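GTP pyrophosphokinase (Streptococcus pneumoniae, PDB 2BE3) probably transfers pyrophosphate from ATP to GTP to make the alarmone (p)ppGpp, as a member of the RelA/SpoT family of GTP pyrophosphokinases. Local coordinates at residues L6-F11 and A67-D72; E10-Y15 and K50-I55; I24-I29 and L79-Q84; I42-G47 and R146-N151. All blocks are in the same frame, centred on the assembly; numbering follows the deposited sequence. Where two conformers were deposited one is given.

Interaction 1 of 4, residues L6-F11 and A67-D72; sequences LEWEEF and ATLEHD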
loop_
_atom_site.group_PDB
_atom_site.type_symbol
_atom_site.label_atom_id
_atom_site.label_comp_id
_atom_site.label_asym_id
_atom_site.label_seq_id
_atom_site.Cartn_x
_atom_site.Cartn_y
_atom_site.Cartn_z
ATOM N N LEU A 6 21.974 13.049 -1.143
ATOM C CA LEU A 6 20.671 13.554 -1.580
ATOM C C LEU A 6 20.133 12.912 -2.873
ATOM O O LEU A 6 18.935 12.636 -2.961
ATOM C CB LEU A 6 20.689 15.086 -1.729
ATOM C CG LEU A 6 19.308 15.764 -1.809
ATOM C CD1 LEU A 6 18.712 15.949 -0.392
ATOM C CD2 LEU A 6 19.373 17.089 -2.564
ATOM N N GLU A 7 21.010 12.681 -3.848
ATOM C CA GLU A 7 20.601 12.066 -5.115
ATOM C C GLU A 7 20.262 10.577 -4.957
ATOM O O GLU A 7 19.367 10.070 -5.637
ATOM C CB GLU A 7 21.622 12.317 -6.237
ATOM C CG GLU A 7 23.087 12.370 -5.799
ATOM C CD GLU A 7 23.476 13.696 -5.152
ATOM O OE1 GLU A 7 23.060 14.769 -5.645
ATOM O OE2 GLU A 7 24.202 13.660 -4.137
ATOM N N TRP A 8 20.962 9.898 -4.046
ATOM C CA TRP A 8 20.658 8.508 -3.688
ATOM C C TRP A 8 19.309 8.370 -3.006
ATOM O O TRP A 8 18.625 7.379 -3.188
ATOM C CB TRP A 8 21.729 7.894 -2.785
ATOM C CG TRP A 8 22.826 7.218 -3.547
ATOM C CD1 TRP A 8 24.137 7.582 -3.571
ATOM C CD2 TRP A 8 22.709 6.077 -4.426
ATOM N NE1 TRP A 8 24.845 6.743 -4.392
ATOM C CE2 TRP A 8 23.999 5.814 -4.937
ATOM C CE3 TRP A 8 21.641 5.253 -4.830
ATOM C CZ2 TRP A 8 24.260 4.755 -5.818
ATOM C CZ3 TRP A 8 21.902 4.209 -5.711
ATOM C CH2 TRP A 8 23.204 3.965 -6.184
ATOM N N GLU A 9 18.944 9.383 -2.229
ATOM C CA GLU A 9 17.701 9.430 -1.471
ATOM C C GLU A 9 16.519 9.666 -2.413
ATOM O O GLU A 9 15.482 9.024 -2.307
ATOM C CB GLU A 9 17.794 10.568 -0.451
ATOM C CG GLU A 9 16.772 10.514 0.643
ATOM C CD GLU A 9 16.943 11.657 1.661
ATOM O OE1 GLU A 9 17.223 11.362 2.860
ATOM O OE2 GLU A 9 16.821 12.840 1.246
ATOM N N GLU A 10 16.697 10.584 -3.350
ATOM C CA GLU A 10 15.687 10.847 -4.351
ATOM C C GLU A 10 15.476 9.654 -5.271
ATOM O O GLU A 10 14.354 9.411 -5.727
ATOM C CB GLU A 10 16.053 12.079 -5.166
ATOM C CG GLU A 10 15.850 13.375 -4.386
ATOM C CD GLU A 10 16.333 14.622 -5.154
ATOM O OE1 GLU A 10 16.710 14.530 -6.362
ATOM O OE2 GLU A 10 16.326 15.708 -4.530
ATOM N N PHE A 11 16.548 8.904 -5.525
ATOM C CA PHE A 11 16.457 7.747 -6.396
ATOM C C PHE A 11 15.746 6.573 -5.711
ATOM O O PHE A 11 14.939 5.878 -6.327
ATOM C CB PHE A 11 17.844 7.323 -6.886
ATOM C CG PHE A 11 17.827 6.059 -7.684
ATOM C CD1 PHE A 11 17.395 6.066 -9.016
ATOM C CD2 PHE A 11 18.213 4.855 -7.110
ATOM C CE1 PHE A 11 17.370 4.898 -9.752
ATOM C CE2 PHE A 11 18.170 3.672 -7.845
ATOM C CZ PHE A 11 17.759 3.696 -9.152
ATOM N N ALA A 67 22.790 5.582 -15.633
ATOM C CA ALA A 67 21.741 5.778 -16.618
ATOM C C ALA A 67 20.840 4.545 -16.795
ATOM O O ALA A 67 19.632 4.697 -16.931
ATOM C CB ALA A 67 22.330 6.199 -17.918
ATOM N N THR A 68 21.401 3.338 -16.729
ATOM C CA THR A 68 20.610 2.128 -16.969
ATOM C C THR A 68 20.235 1.387 -15.683
ATOM O O THR A 68 19.572 0.344 -15.701
ATOM C CB THR A 68 21.306 1.195 -18.001
ATOM O OG1 THR A 68 22.419 0.541 -17.399
ATOM C CG2 THR A 68 21.804 1.997 -19.195
ATOM N N LEU A 69 20.643 1.949 -14.552
ATOM C CA LEU A 69 20.475 1.299 -13.272
ATOM C C LEU A 69 19.051 0.794 -13.043
ATOM O O LEU A 69 18.843 -0.371 -12.675
ATOM C CB LEU A 69 20.916 2.248 -12.167
ATOM C CG LEU A 69 20.738 1.752 -10.729
ATOM C CD1 LEU A 69 21.417 0.363 -10.533
ATOM C CD2 LEU A 69 21.209 2.798 -9.711
ATOM N N GLU A 70 18.057 1.645 -13.291
ATOM C CA GLU A 70 16.675 1.278 -12.993
ATOM C C GLU A 70 16.101 0.248 -13.980
ATOM O O GLU A 70 15.058 -0.385 -13.730
ATOM C CB GLU A 70 15.814 2.537 -12.972
ATOM C CG GLU A 70 15.642 3.188 -14.323
ATOM C CD GLU A 70 14.908 4.508 -14.223
ATOM O OE1 GLU A 70 13.688 4.531 -14.471
ATOM O OE2 GLU A 70 15.542 5.517 -13.865
ATOM N N HIS A 71 16.793 0.077 -15.094
ATOM C CA HIS A 71 16.331 -0.834 -16.103
ATOM C C HIS A 71 16.982 -2.192 -15.965
ATOM O O HIS A 71 16.388 -3.202 -16.369
ATOM C CB HIS A 71 16.609 -0.249 -17.519
ATOM C CG HIS A 71 16.141 1.165 -17.686
ATOM N ND1 HIS A 71 14.807 1.494 -17.837
ATOM C CD2 HIS A 71 16.818 2.338 -17.702
ATOM C CE1 HIS A 71 14.685 2.806 -17.972
ATOM N NE2 HIS A 71 15.891 3.341 -17.898
ATOM N N ASP A 72 18.205 -2.218 -15.443
ATOM C CA ASP A 72 19.044 -3.419 -15.517
ATOM C C ASP A 72 19.110 -4.182 -14.207
ATOM O O ASP A 72 19.260 -5.393 -14.231
ATOM C CB ASP A 72 20.482 -3.097 -15.950
ATOM C CG ASP A 72 20.601 -2.659 -17.423
ATOM O OD1 ASP A 72 19.666 -2.868 -18.241
ATOM O OD2 ASP A 72 21.677 -2.103 -17.761
#
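Leu69 offers one methyl group, CD2, to both Phe11 and Trp8, which meet it from directions roughly at right angles. Toward Phe11 the approach is slanting: CD2 lies 3.6 Å from Phe11 CZ and 3.7 Å from Phe11 CE2, at neither a clear face nor a clear edge. Trp8 is looser, with its CH2 4.2 Å from Leu69 CD2. On the Phe11 ring the Glu70 methylene comes in at the edge, near the ring plane, with CB 4.3 Å from Phe11 CE1. Both partners reach across with CG trans to the backbone nitrogen, chi1 175° for Phe11 and 177° for Leu69, which carries each side chain toward the other segment. Trp8 and Phe11 are three residues apart and so share one face of the N-terminal helix 6-35, and the short helix 69-72 of the RelA/SpoT region packs against that face. Leu69 also touches Ile55 and Met59 of helix 52-62. The carboxylate of Glu70 turns elsewhere, where OE1 forms a salt bridge with Lys137 NZ.

Interaction 2 of 4, residues E10-Y15 and K50-I55; sequences EFLDPY and KPIESI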
loop_
_atom_site.group_PDB
_atom_site.type_symbol
_atom_site.label_atom_id
_atom_site.label_comp_id
_atom_site.label_asym_id
_atom_site.label_seq_id
_atom_site.Cartn_x
_atom_site.Cartn_y
_atom_site.Cartn_z
ATOM N N GLU A 10 16.697 10.584 -3.350
ATOM C CA GLU A 10 15.687 10.847 -4.351
ATOM C C GLU A 10 15.476 9.654 -5.271
ATOM O O GLU A 10 14.354 9.411 -5.727
ATOM C CB GLU A 10 16.053 12.079 -5.166
ATOM C CG GLU A 10 15.850 13.375 -4.386
ATOM C CD GLU A 10 16.333 14.622 -5.154
ATOM O OE1 GLU A 10 16.710 14.530 -6.362
ATOM O OE2 GLU A 10 16.326 15.708 -4.530
ATOM N N PHE A 11 16.548 8.904 -5.525
ATOM C CA PHE A 11 16.457 7.747 -6.396
ATOM C C PHE A 11 15.746 6.573 -5.711
ATOM O O PHE A 11 14.939 5.878 -6.327
ATOM C CB PHE A 11 17.844 7.323 -6.886
ATOM C CG PHE A 11 17.827 6.059 -7.684
ATOM C CD1 PHE A 11 17.395 6.066 -9.016
ATOM C CD2 PHE A 11 18.213 4.855 -7.110
ATOM C CE1 PHE A 11 17.370 4.898 -9.752
ATOM C CE2 PHE A 11 18.170 3.672 -7.845
ATOM C CZ PHE A 11 17.759 3.696 -9.152
ATOM N N LEU A 12 16.045 6.369 -4.440
ATOM C CA LEU A 12 15.593 5.183 -3.720
ATOM C C LEU A 12 14.163 5.251 -3.216
ATOM O O LEU A 12 13.514 4.215 -3.060
ATOM C CB LEU A 12 16.522 4.883 -2.545
ATOM C CG LEU A 12 17.893 4.387 -2.969
ATOM C CD1 LEU A 12 18.756 4.202 -1.743
ATOM C CD2 LEU A 12 17.800 3.119 -3.824
ATOM N N ASP A 13 13.673 6.465 -2.983
ATOM C CA ASP A 13 12.310 6.683 -2.482
ATOM C C ASP A 13 11.201 5.864 -3.135
ATOM O O ASP A 13 10.439 5.222 -2.432
ATOM C CB ASP A 13 11.952 8.161 -2.508
ATOM C CG ASP A 13 12.021 8.769 -1.162
ATOM O OD1 ASP A 13 12.636 9.862 -1.024
ATOM O OD2 ASP A 13 11.470 8.137 -0.209
ATOM N N PRO A 14 11.079 5.918 -4.472
ATOM C CA PRO A 14 10.067 5.058 -5.105
ATOM C C PRO A 14 10.182 3.583 -4.697
ATOM O O PRO A 14 9.162 2.942 -4.486
ATOM C CB PRO A 14 10.319 5.234 -6.609
ATOM C CG PRO A 14 11.074 6.497 -6.721
ATOM C CD PRO A 14 11.781 6.779 -5.440
ATOM N N TYR A 15 11.412 3.078 -4.577
ATOM C CA TYR A 15 11.681 1.711 -4.129
ATOM C C TYR A 15 11.296 1.471 -2.663
ATOM O O TYR A 15 10.647 0.488 -2.361
ATOM C CB TYR A 15 13.161 1.359 -4.379
ATOM C CG TYR A 15 13.533 1.451 -5.838
ATOM C CD1 TYR A 15 13.345 0.361 -6.687
ATOM C CD2 TYR A 15 14.033 2.630 -6.380
ATOM C CE1 TYR A 15 13.662 0.428 -8.020
ATOM C CE2 TYR A 15 14.354 2.710 -7.723
ATOM C CZ TYR A 15 14.172 1.607 -8.539
ATOM O OH TYR A 15 14.471 1.680 -9.884
ATOM N N LYS A 50 17.546 -2.635 -1.543
ATOM C CA LYS A 50 18.930 -3.031 -1.564
ATOM C C LYS A 50 19.743 -1.872 -1.011
ATOM O O LYS A 50 19.448 -0.725 -1.332
ATOM C CB LYS A 50 19.293 -3.299 -2.993
ATOM C CG LYS A 50 20.306 -4.356 -3.224
ATOM C CD LYS A 50 20.420 -4.523 -4.707
ATOM C CE LYS A 50 21.475 -5.548 -5.015
ATOM N NZ LYS A 50 21.035 -6.871 -4.492
ATOM N N PRO A 51 20.717 -2.144 -0.115
ATOM C CA PRO A 51 21.569 -1.052 0.342
ATOM C C PRO A 51 22.432 -0.514 -0.783
ATOM O O PRO A 51 22.858 -1.277 -1.648
ATOM C CB PRO A 51 22.476 -1.722 1.374
ATOM C CG PRO A 51 21.868 -3.013 1.667
ATOM C CD PRO A 51 21.052 -3.426 0.534
ATOM N N ILE A 52 22.688 0.791 -0.747
ATOM C CA ILE A 52 23.489 1.524 -1.728
ATOM C C ILE A 52 24.819 0.850 -2.073
ATOM O O ILE A 52 25.213 0.832 -3.258
ATOM C CB ILE A 52 23.763 2.990 -1.243
ATOM C CG1 ILE A 52 22.455 3.782 -1.156
ATOM C CG2 ILE A 52 24.760 3.717 -2.143
ATOM C CD1 ILE A 52 22.568 5.020 -0.274
ATOM N N GLU A 53 25.537 0.311 -1.090
ATOM C CA GLU A 53 26.831 -0.318 -1.411
ATOM C C GLU A 53 26.675 -1.708 -2.071
ATOM O O GLU A 53 27.576 -2.160 -2.791
ATOM C CB GLU A 53 27.819 -0.338 -0.219
ATOM C CG GLU A 53 28.246 1.049 0.360
ATOM C CD GLU A 53 28.997 1.978 -0.619
ATOM O OE1 GLU A 53 29.694 1.503 -1.553
ATOM O OE2 GLU A 53 28.892 3.213 -0.439
ATOM N N SER A 54 25.549 -2.378 -1.836
ATOM C CA SER A 54 25.222 -3.566 -2.598
ATOM C C SER A 54 24.800 -3.201 -4.024
ATOM O O SER A 54 25.154 -3.915 -4.949
ATOM C CB SER A 54 24.100 -4.341 -1.942
ATOM O OG SER A 54 24.558 -4.970 -0.780
ATOM N N ILE A 55 24.064 -2.092 -4.177
ATOM C CA ILE A 55 23.699 -1.586 -5.492
ATOM C C ILE A 55 24.965 -1.260 -6.272
ATOM O O ILE A 55 25.094 -1.695 -7.418
ATOM C CB ILE A 55 22.765 -0.336 -5.452
ATOM C CG1 ILE A 55 21.417 -0.678 -4.806
ATOM C CG2 ILE A 55 22.588 0.237 -6.877
ATOM C CD1 ILE A 55 20.579 0.530 -4.484
#
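Leu12 divides its two methyls between Ile52 and Ile55, on the first turn of helix 52-62, in a helix-against-helix packing with helix 6-35. The CB of Ile55 points at helix 6-35; that of Ile52 does not. CD1 of Leu12 rests 3.8 Å from Ile52 CG1 and 4.2 Å from Ile52 CD1, the two side chains meeting at a slant. CD2 of Leu12 lies 3.9 Å from Ile55 CD1, and here the chains run alongside each other, pointing opposite ways. With chi2 at 177°, CD1 of Leu12 continues away from CA toward Ile52 while CD2 branches off to the side, toward Ile55. The contact is wholly apolar, and Leu12 and Ile55 are buried. Next out, Trp8 touches both isoleucines, while Ile76 packs on Leu12. One helical turn after Phe11, Tyr15 places CE2 3.8 Å above the Phe11 ring plane, offset toward its rim. Helix 6-35 is kinked here, where the nitrogens of Pro14 and Tyr15 make no bond to the preceding turn. Asp13 OD2 forms a salt bridge with Lys35 NZ of the second subunit, and Lys50 NZ pairs with Asp75 OD2. Pro51 occupies the N-cap position of helix 52-62, and its O accepts from Ile55 N at 2.9 Å.

Interaction 3 of 4, residues I24-I29 and L79-Q84; sequences IKLRGI and LRVMVQ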
loop_
_atom_site.group_PDB
_atom_site.type_symbol
_atom_site.label_atom_id
_atom_site.label_comp_id
_atom_site.label_asym_id
_atom_site.label_seq_id
_atom_site.Cartn_x
_atom_site.Cartn_y
_atom_site.Cartn_z
ATOM N N ILE A 24 2.619 -4.831 2.335
ATOM C CA ILE A 24 1.245 -4.792 2.823
ATOM C C ILE A 24 0.286 -5.560 1.893
ATOM O O ILE A 24 -0.585 -6.296 2.351
ATOM C CB ILE A 24 0.781 -3.330 3.060
ATOM C CG1 ILE A 24 1.454 -2.752 4.307
ATOM C CG2 ILE A 24 -0.751 -3.209 3.174
ATOM C CD1 ILE A 24 1.517 -1.206 4.252
ATOM N N LYS A 25 0.461 -5.400 0.589
ATOM C CA LYS A 25 -0.356 -6.113 -0.392
ATOM C C LYS A 25 -0.145 -7.627 -0.350
ATOM O O LYS A 25 -1.091 -8.364 -0.358
ATOM C CB LYS A 25 -0.139 -5.547 -1.786
ATOM C CG LYS A 25 -0.844 -4.209 -1.970
ATOM C CD LYS A 25 -0.236 -3.471 -3.148
ATOM C CE LYS A 25 -1.213 -2.440 -3.710
ATOM N NZ LYS A 25 -0.689 -1.880 -4.993
ATOM N N LEU A 26 1.093 -8.080 -0.227
ATOM C CA LEU A 26 1.359 -9.509 -0.127
ATOM C C LEU A 26 0.806 -10.157 1.157
ATOM O O LEU A 26 0.220 -11.246 1.098
ATOM C CB LEU A 26 2.851 -9.763 -0.295
ATOM C CG LEU A 26 3.291 -9.424 -1.724
ATOM C CD1 LEU A 26 4.788 -9.394 -1.859
ATOM C CD2 LEU A 26 2.659 -10.357 -2.740
ATOM N N ARG A 27 0.967 -9.469 2.298
ATOM C CA ARG A 27 0.336 -9.851 3.542
ATOM C C ARG A 27 -1.186 -9.807 3.480
ATOM O O ARG A 27 -1.853 -10.549 4.193
ATOM C CB ARG A 27 0.845 -8.962 4.677
ATOM C CG ARG A 27 2.330 -9.151 4.936
ATOM C CD ARG A 27 2.858 -8.134 5.897
ATOM N NE ARG A 27 4.278 -8.340 6.078
ATOM C CZ ARG A 27 5.115 -7.459 6.606
ATOM N NH1 ARG A 27 4.680 -6.267 7.024
ATOM N NH2 ARG A 27 6.396 -7.781 6.699
ATOM N N GLY A 28 -1.764 -8.952 2.637
ATOM C CA GLY A 28 -3.217 -8.874 2.575
ATOM C C GLY A 28 -3.764 -10.105 1.869
ATOM O O GLY A 28 -4.866 -10.554 2.164
ATOM N N ILE A 29 -2.976 -10.691 0.985
ATOM C CA ILE A 29 -3.340 -11.987 0.413
ATOM C C ILE A 29 -3.541 -13.041 1.488
ATOM O O ILE A 29 -4.602 -13.643 1.557
ATOM C CB ILE A 29 -2.282 -12.483 -0.614
ATOM C CG1 ILE A 29 -2.259 -11.552 -1.854
ATOM C CG2 ILE A 29 -2.508 -13.984 -0.986
ATOM C CD1 ILE A 29 -0.898 -11.617 -2.595
ATOM N N LEU A 79 11.202 -8.571 -2.417
ATOM C CA LEU A 79 10.192 -9.110 -1.521
ATOM C C LEU A 79 10.463 -10.568 -1.417
ATOM O O LEU A 79 10.961 -11.158 -2.385
ATOM C CB LEU A 79 8.773 -8.858 -2.059
ATOM C CG LEU A 79 8.661 -7.353 -1.814
ATOM C CD1 LEU A 79 8.580 -6.448 -3.067
ATOM C CD2 LEU A 79 7.781 -6.971 -0.642
ATOM N N ARG A 80 10.161 -11.130 -0.232
ATOM C CA ARG A 80 10.317 -12.547 0.049
ATOM C C ARG A 80 9.008 -13.094 0.575
ATOM O O ARG A 80 8.471 -12.638 1.604
ATOM C CB ARG A 80 11.416 -12.777 1.087
ATOM C CG ARG A 80 12.764 -12.216 0.699
ATOM C CD ARG A 80 13.415 -13.116 -0.289
ATOM N NE ARG A 80 14.427 -12.417 -1.076
ATOM C CZ ARG A 80 15.713 -12.341 -0.733
ATOM N NH1 ARG A 80 16.141 -12.912 0.409
ATOM N NH2 ARG A 80 16.567 -11.696 -1.522
ATOM N N VAL A 81 8.478 -14.060 -0.149
ATOM C CA VAL A 81 7.239 -14.678 0.247
ATOM C C VAL A 81 7.554 -16.087 0.675
ATOM O O VAL A 81 8.091 -16.845 -0.108
ATOM C CB VAL A 81 6.208 -14.605 -0.905
ATOM C CG1 VAL A 81 4.924 -15.449 -0.611
ATOM C CG2 VAL A 81 5.884 -13.141 -1.184
HETATM N N MSE A 82 7.252 -16.412 1.933
HETATM C CA MSE A 82 7.499 -17.727 2.501
HETATM C C MSE A 82 6.237 -18.572 2.449
HETATM O O MSE A 82 5.180 -18.130 2.869
HETATM C CB MSE A 82 8.011 -17.592 3.948
HETATM C CG MSE A 82 9.532 -17.857 4.100
HETATM SE SE MSE A 82 10.700 -16.623 3.015
HETATM C CE MSE A 82 10.124 -14.806 3.977
ATOM N N VAL A 83 6.352 -19.769 1.891
ATOM C CA VAL A 83 5.228 -20.664 1.688
ATOM C C VAL A 83 5.531 -21.965 2.404
ATOM O O VAL A 83 6.696 -22.261 2.704
ATOM C CB VAL A 83 4.920 -20.928 0.152
ATOM C CG1 VAL A 83 4.580 -19.614 -0.592
ATOM C CG2 VAL A 83 6.082 -21.639 -0.537
ATOM N N GLN A 84 4.486 -22.739 2.691
ATOM C CA GLN A 84 4.636 -24.000 3.366
ATOM C C GLN A 84 5.263 -25.058 2.453
ATOM O O GLN A 84 6.263 -25.703 2.823
ATOM C CB GLN A 84 3.260 -24.450 3.811
ATOM C CG GLN A 84 3.232 -25.399 4.948
ATOM C CD GLN A 84 1.853 -25.533 5.554
ATOM O OE1 GLN A 84 0.823 -25.496 4.851
ATOM N NE2 GLN A 84 1.822 -25.722 6.876
#
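No ring, amide or other planar side chain takes part where Leu26 meets Leu79 and Val81; the broad surface is one face of the beta-sheet. Helix 6-35 lies against that face in the helix-on-sheet layering of an alpha/beta domain, and Leu26 is one residue that joins the two layers, with its CA 7.8 Å from Val81 CA. All the close approaches fall on one methyl. CD1 of Leu26 is 4.0 Å from Leu79 CB and 4.0 Å from Leu79 CD2, meeting that side chain at a slant. The same CD1 is 4.0 Å from Val81 CG2, and there the two side chains stand at roughly a right angle. Three near-equal distances indicate a methyl seated between two residues. Leu79 and Val81 are two apart on the strand and therefore face the helix together, whereas the CB of the intervening Arg80 points away from it. The second shell closes round this group: Val45 of the edge strand and Leu96 of helix 89-97 touch Leu26, and Ile143 of strand 137-147 lies beside both strand residues. All three contact residues are buried. Lys25 and Arg27 flank Leu26 and are held elsewhere, Lys25 NZ by Asp101 OD2 and Tyr128 OH and Arg27 NH2 by Val45 O. In Val81, chi1 of 171° sets CG1 opposite the backbone N and leaves CG2 as the methyl that meets Leu26.

Interaction 4 of 4, residues I42-G47 and R146-N151; sequences IEFVTG and RTLAMN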
loop_
_atom_site.group_PDB
_atom_site.type_symbol
_atom_site.label_atom_id
_atom_site.label_comp_id
_atom_site.label_asym_id
_atom_site.label_seq_id
_atom_site.Cartn_x
_atom_site.Cartn_y
_atom_site.Cartn_z
ATOM N N ILE A 42 0.790 -18.521 1.797
ATOM C CA ILE A 42 1.751 -17.566 2.316
ATOM C C ILE A 42 1.770 -17.541 3.821
ATOM O O ILE A 42 0.747 -17.241 4.416
ATOM C CB ILE A 42 1.397 -16.142 1.808
ATOM C CG1 ILE A 42 1.392 -16.139 0.265
ATOM C CG2 ILE A 42 2.306 -15.077 2.470
ATOM C CD1 ILE A 42 0.962 -14.857 -0.380
ATOM N N GLU A 43 2.933 -17.798 4.439
ATOM C CA GLU A 43 3.081 -17.666 5.870
ATOM C C GLU A 43 3.708 -16.369 6.318
ATOM O O GLU A 43 3.298 -15.795 7.315
ATOM C CB GLU A 43 3.970 -18.785 6.429
ATOM C CG GLU A 43 3.581 -20.185 6.015
ATOM C CD GLU A 43 4.111 -21.236 6.976
ATOM O OE1 GLU A 43 4.492 -20.890 8.127
ATOM O OE2 GLU A 43 4.134 -22.416 6.581
ATOM N N PHE A 44 4.781 -15.984 5.641
ATOM C CA PHE A 44 5.591 -14.844 6.035
ATOM C C PHE A 44 5.895 -14.037 4.803
ATOM O O PHE A 44 6.067 -14.582 3.725
ATOM C CB PHE A 44 6.902 -15.253 6.723
ATOM C CG PHE A 44 6.712 -16.116 7.947
ATOM C CD1 PHE A 44 6.181 -15.580 9.129
ATOM C CD2 PHE A 44 7.071 -17.466 7.920
ATOM C CE1 PHE A 44 5.979 -16.401 10.265
ATOM C CE2 PHE A 44 6.890 -18.297 9.072
ATOM C CZ PHE A 44 6.338 -17.762 10.226
ATOM N N VAL A 45 5.891 -12.724 4.974
ATOM C CA VAL A 45 6.283 -11.815 3.947
ATOM C C VAL A 45 7.299 -10.846 4.497
ATOM O O VAL A 45 7.091 -10.197 5.500
ATOM C CB VAL A 45 5.110 -11.037 3.301
ATOM C CG1 VAL A 45 5.663 -10.051 2.216
ATOM C CG2 VAL A 45 4.090 -11.979 2.717
ATOM N N THR A 46 8.348 -10.665 3.713
ATOM C CA THR A 46 9.484 -9.851 4.083
ATOM C C THR A 46 9.838 -8.980 2.862
ATOM O O THR A 46 9.463 -9.318 1.748
ATOM C CB THR A 46 10.543 -10.848 4.526
ATOM O OG1 THR A 46 10.482 -10.939 5.967
ATOM C CG2 THR A 46 11.859 -10.502 4.130
ATOM N N GLY A 47 10.478 -7.838 3.082
ATOM C CA GLY A 47 11.027 -7.036 2.020
ATOM C C GLY A 47 12.109 -6.068 2.448
ATOM O O GLY A 47 12.215 -5.722 3.621
ATOM N N ARG A 146 9.640 -18.825 -1.535
ATOM C CA ARG A 146 10.488 -19.844 -0.968
ATOM C C ARG A 146 9.745 -20.648 0.079
ATOM O O ARG A 146 8.863 -20.100 0.743
ATOM C CB ARG A 146 11.638 -19.144 -0.237
ATOM C CG ARG A 146 12.622 -18.511 -1.136
ATOM C CD ARG A 146 13.612 -17.738 -0.333
ATOM N NE ARG A 146 14.585 -17.184 -1.267
ATOM C CZ ARG A 146 15.702 -16.563 -0.911
ATOM N NH1 ARG A 146 16.030 -16.431 0.371
ATOM N NH2 ARG A 146 16.499 -16.099 -1.855
ATOM N N THR A 147 10.145 -21.904 0.293
ATOM C CA THR A 147 9.740 -22.574 1.503
ATOM C C THR A 147 10.645 -22.103 2.649
ATOM O O THR A 147 11.688 -21.440 2.436
ATOM C CB THR A 147 9.772 -24.115 1.397
ATOM O OG1 THR A 147 11.094 -24.562 1.055
ATOM C CG2 THR A 147 8.751 -24.610 0.374
ATOM N N LEU A 148 10.251 -22.434 3.860
ATOM C CA LEU A 148 11.055 -22.059 5.011
ATOM C C LEU A 148 12.401 -22.757 4.950
ATOM O O LEU A 148 13.402 -22.155 5.275
ATOM C CB LEU A 148 10.288 -22.328 6.322
ATOM C CG LEU A 148 9.237 -21.218 6.583
ATOM C CD1 LEU A 148 9.920 -19.856 6.722
ATOM C CD2 LEU A 148 8.189 -21.092 5.471
ATOM N N ALA A 149 12.436 -24.008 4.498
ATOM C CA ALA A 149 13.712 -24.714 4.392
ATOM C C ALA A 149 14.633 -24.104 3.271
ATOM O O ALA A 149 15.864 -23.943 3.492
ATOM C CB ALA A 149 13.486 -26.190 4.196
HETATM N N MSE A 150 14.046 -23.763 2.112
HETATM C CA MSE A 150 14.746 -22.998 1.083
HETATM C C MSE A 150 15.273 -21.668 1.613
HETATM O O MSE A 150 16.430 -21.353 1.434
HETATM C CB MSE A 150 13.877 -22.724 -0.159
HETATM C CG MSE A 150 13.467 -23.912 -0.972
HETATM SE SE MSE A 150 12.240 -23.311 -2.407
HETATM C CE MSE A 150 11.273 -25.029 -2.836
ATOM N N ASN A 151 14.428 -20.894 2.278
ATOM C CA ASN A 151 14.859 -19.648 2.890
ATOM C C ASN A 151 15.983 -19.779 3.936
ATOM O O ASN A 151 16.916 -18.980 3.962
ATOM C CB ASN A 151 13.668 -18.898 3.454
ATOM C CG ASN A 151 14.014 -17.465 3.803
ATOM O OD1 ASN A 151 14.036 -17.092 4.988
ATOM N ND2 ASN A 151 14.290 -16.649 2.789
#
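Glu43 and Phe44 are consecutive strand residues, yet the CB atoms of both point toward Leu148, which a regular strand would not allow. The cause is a classic beta bulge: both residues face Met82 (a selenomethionine) on the neighbouring strand, and the helix-like psi of Glu43, -45°, breaks the extended run. The two side chains each meet one methyl of Leu148. Its CD1 lies 3.9 Å from Phe44 CD2 and 4.1 Å from Phe44 CE2, with leucine and phenylalanine side chains crossing at about 90°. Its CD2 is 4.3 Å from the carboxylate carbon CD of Glu43, an approach to the acid's carbon rather than a polar bond. This is a contact near the surface, with Phe44 exposed. Leu148 opens helix 148-164, whose N-cap is Thr147: Thr147 OG1 accepts from Met150 N at 3.2 Å with a nearly straight N-H...O angle of 166°, and the same OG1 is hydrogen-bonded to Asp187 OD2. Strand 77-83 runs between strands 42-49 and 137-147, and Met82 on it touches both Phe44 and Leu148. The contact thus passes over that middle strand, joining the outer strand 42-49 to the start of helix 148-164.

Overall arrangement
Interactions 1 and 2 form one continuous apolar patch, their centres about 7 Å apart: both begin on the start of helix 6-35, and Trp8, Leu69 and Ile55 touch across the boundary. Interaction 1 sets aromatic rings against aliphatic groups and is partly buried, whereas interaction 2 is aliphatic and buried. Interaction 3 uses the same long helix further along, about 22 Å from interaction 2 between centres, where it meets the sheet instead of other helices; it too is buried and aliphatic. Interaction 4, about 8 Å from interaction 3 between centres, shares that sheet through adjacent strands 42-49 and 77-83, with Met82 O and Glu43 N 2.8 Å apart, but lies at the surface and mixes an aromatic ring and a carboxylate with leucine.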